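Local coordinates for protein trans-4-hydroxy-L-proline dehydratase (Clostridioides difficile 70-100-2010, PDB 6VXC) that uses a glycyl radical to dehydrate trans-4-hydroxy-L-proline to (S)-1-pyrroline-5-carboxylate in anaerobic hydroxyproline degradation, at residues Tyr188-Gly191 and Phe192-Lys196. Sequence-based numbering, arbitrary orientation.
Sequences YKKG and FLDLK
Gly-191 and Asp-194 form the N-terminal cap of helix 192-205, with Gly-191 as the N-cap residue. The backbone N of Gly-191 donates to OD2 of Asp-194 at 3.0 Å, with an N-H...O angle of 161°. OD2 is met on its anti side, with the donor 29° out of the carboxylate plane. Asp-194 CG lies beside its own backbone N (chi1 -65°), which turns the carboxylate back over the start of the helix. This is the side-chain-to-N-cap half of a capping box. The other end of Gly-191 begins the helical bonding: its O accepts from Leu-195 N at 3.1 Å. The side chain of Leu-195 lies against the same carbonyl, with CG 3.5 Å from Gly-191 O. On another flank, Asp-194 CB lies 3.3 Å from that oxygen.

Lys-190 runs across this first turn. Its CB packs on Asp-194 CB at 3.8 Å, and further out CD touches Leu-195 CD2 at 4.0 Å. Beyond CG the lysine chain is extended, and NZ continues to a salt bridge with Asp-198, one turn further along the helix. A water donates to Lys-189 O at 2.9 Å and, weakly, to Asp-194 OD2. It forms a loose bridge between the residues before the cap and the Asp-194 carboxylate. The carboxylate sits at a helix N-terminus, which would be expected to stabilise its negative charge.

The turn lies within the pyruvate formate-lyase-like region, away from the catalytic centre. CB of Phe-192 touches Gly-191 C, and its side chain packs on Met-231 of helix 214-248, Val-286 of helix 276-293 and Leu-543 of helix 542-546.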
ATOM      1  N   TYR A 188       5.151 -22.651  -0.146  1.00 14.78           N
ATOM      2  CA  TYR A 188       6.270 -23.356  -0.760  1.00 16.11           C
ATOM      3  C   TYR A 188       6.573 -24.680  -0.072  1.00 15.18           C
ATOM      4  O   TYR A 188       7.305 -25.499  -0.638  1.00 16.71           O
ATOM      5  CB  TYR A 188       7.532 -22.468  -0.772  1.00 12.70           C
ATOM      6  CG  TYR A 188       7.213 -21.076  -1.253  1.00 15.20           C
ATOM      7  CD1 TYR A 188       6.864 -20.840  -2.578  1.00 14.79           C
ATOM      8  CD2 TYR A 188       7.213 -20.002  -0.370  1.00 13.21           C
ATOM      9  CE1 TYR A 188       6.536 -19.591  -3.013  1.00 15.99           C
ATOM     10  CE2 TYR A 188       6.883 -18.741  -0.795  1.00 10.60           C
ATOM     11  CZ  TYR A 188       6.545 -18.538  -2.116  1.00 11.25           C
ATOM     12  OH  TYR A 188       6.211 -17.296  -2.562  1.00 13.24           O
ATOM     13  N   LYS A 189       6.002 -24.915   1.109  1.00 15.08           N
ATOM     14  CA  LYS A 189       6.198 -26.147   1.848  1.00 16.68           C
ATOM     15  C   LYS A 189       4.965 -27.042   1.862  1.00 16.92           C
ATOM     16  O   LYS A 189       5.095 -28.232   2.156  1.00 18.83           O
ATOM     17  CB  LYS A 189       6.616 -25.838   3.303  1.00 17.49           C
ATOM     18  CG  LYS A 189       7.887 -25.019   3.403  1.00 24.82           C
ATOM     19  CD  LYS A 189       8.263 -24.627   4.834  1.00 30.33           C
ATOM     20  CE  LYS A 189       7.208 -23.770   5.505  1.00 34.26           C
ATOM     21  NZ  LYS A 189       7.718 -23.191   6.795  1.00 44.03           N
ATOM     22  N   LYS A 190       3.793 -26.511   1.523  1.00 15.40           N
ATOM     23  CA  LYS A 190       2.541 -27.258   1.543  1.00 16.85           C
ATOM     24  C   LYS A 190       1.695 -26.846   0.353  1.00 16.94           C
ATOM     25  O   LYS A 190       1.727 -25.691  -0.072  1.00 17.70           O
ATOM     26  CB  LYS A 190       1.735 -27.027   2.836  1.00 14.91           C
ATOM     27  CG  LYS A 190       2.379 -27.618   4.070  1.00 18.48           C
ATOM     28  CD  LYS A 190       1.574 -27.338   5.337  1.00 23.20           C
ATOM     29  CE  LYS A 190       2.068 -28.205   6.492  1.00 24.18           C
ATOM     30  NZ  LYS A 190       1.506 -27.785   7.789  1.00 33.38           N
ATOM     31  N   GLY A 191       0.949 -27.811  -0.192  1.00 14.65           N
ATOM     32  CA  GLY A 191      -0.130 -27.511  -1.105  1.00 12.78           C
ATOM     33  C   GLY A 191      -1.431 -27.370  -0.339  1.00 14.49           C
ATOM     34  O   GLY A 191      -1.479 -27.535   0.874  1.00 12.94           O
ATOM     35  N   PHE A 192      -2.500 -27.040  -1.067  1.00 12.83           N
ATOM     36  CA  PHE A 192      -3.784 -26.857  -0.407  1.00 14.52           C
ATOM     37  C   PHE A 192      -4.451 -28.171  -0.016  1.00 15.10           C
ATOM     38  O   PHE A 192      -5.307 -28.169   0.880  1.00 14.66           O
ATOM     39  CB  PHE A 192      -4.696 -25.999  -1.281  1.00 13.59           C
ATOM     40  CG  PHE A 192      -4.332 -24.547  -1.219  1.00 13.57           C
ATOM     41  CD1 PHE A 192      -4.838 -23.736  -0.214  1.00 12.37           C
ATOM     42  CD2 PHE A 192      -3.429 -24.004  -2.126  1.00 14.55           C
ATOM     43  CE1 PHE A 192      -4.467 -22.388  -0.126  1.00 14.31           C
ATOM     44  CE2 PHE A 192      -3.057 -22.657  -2.045  1.00 14.59           C
ATOM     45  CZ  PHE A 192      -3.573 -21.852  -1.050  1.00 11.49           C
ATOM     46  N   LEU A 193      -4.060 -29.292  -0.629  1.00 14.98           N
ATOM     47  CA  LEU A 193      -4.483 -30.584  -0.108  1.00 14.41           C
ATOM     48  C   LEU A 193      -3.845 -30.857   1.244  1.00 17.11           C
ATOM     49  O   LEU A 193      -4.493 -31.425   2.128  1.00 15.72           O
ATOM     50  CB  LEU A 193      -4.143 -31.704  -1.088  1.00 19.15           C
ATOM     51  CG  LEU A 193      -4.920 -31.686  -2.386  1.00 16.11           C
ATOM     52  CD1 LEU A 193      -4.344 -32.729  -3.317  1.00 24.11           C
ATOM     53  CD2 LEU A 193      -6.405 -31.941  -2.117  1.00 20.80           C
ATOM     54  N   ASP A 194      -2.576 -30.464   1.420  1.00 17.05           N
ATOM     55  CA  ASP A 194      -1.924 -30.591   2.726  1.00 15.35           C
ATOM     56  C   ASP A 194      -2.622 -29.738   3.781  1.00 17.07           C
ATOM     57  O   ASP A 194      -2.832 -30.175   4.919  1.00 18.26           O
ATOM     58  CB  ASP A 194      -0.459 -30.166   2.648  1.00 13.63           C
ATOM     59  CG  ASP A 194       0.382 -31.064   1.772  1.00 20.97           C
ATOM     60  OD1 ASP A 194       0.174 -32.299   1.787  1.00 20.44           O
ATOM     61  OD2 ASP A 194       1.270 -30.517   1.078  1.00 22.05           O
ATOM     62  N   LEU A 195      -2.904 -28.475   3.445  1.00 17.36           N
ATOM     63  CA  LEU A 195      -3.547 -27.591   4.409  1.00 14.04           C
ATOM     64  C   LEU A 195      -4.917 -28.135   4.769  1.00 15.53           C
ATOM     65  O   LEU A 195      -5.314 -28.117   5.935  1.00 16.68           O
ATOM     66  CB  LEU A 195      -3.646 -26.176   3.831  1.00 13.36           C
ATOM     67  CG  LEU A 195      -2.302 -25.453   3.602  1.00 12.87           C
ATOM     68  CD1 LEU A 195      -2.449 -24.189   2.743  1.00 13.24           C
ATOM     69  CD2 LEU A 195      -1.675 -25.089   4.925  1.00 14.66           C
ATOM     70  N   LYS A 196      -5.632 -28.686   3.785  1.00 17.44           N
ATOM     71  CA  LYS A 196      -6.937 -29.263   4.093  1.00 17.23           C
ATOM     72  C   LYS A 196      -6.817 -30.408   5.096  1.00 19.03           C
ATOM     73  O   LYS A 196      -7.618 -30.510   6.025  1.00 18.54           O
ATOM     74  CB  LYS A 196      -7.631 -29.732   2.818  1.00 17.65           C
ATOM     75  CG  LYS A 196      -9.060 -30.159   3.085  1.00 21.84           C
ATOM     76  CD  LYS A 196      -9.781 -30.599   1.837  1.00 23.11           C
ATOM     77  CE  LYS A 196     -11.161 -31.142   2.195  1.00 29.17           C
ATOM     78  NZ  LYS A 196     -11.886 -31.594   0.990  1.00 29.25           N
TER
HETATM   79  O   HOH W   1       4.115 -30.915   2.879  1.00 25.33           O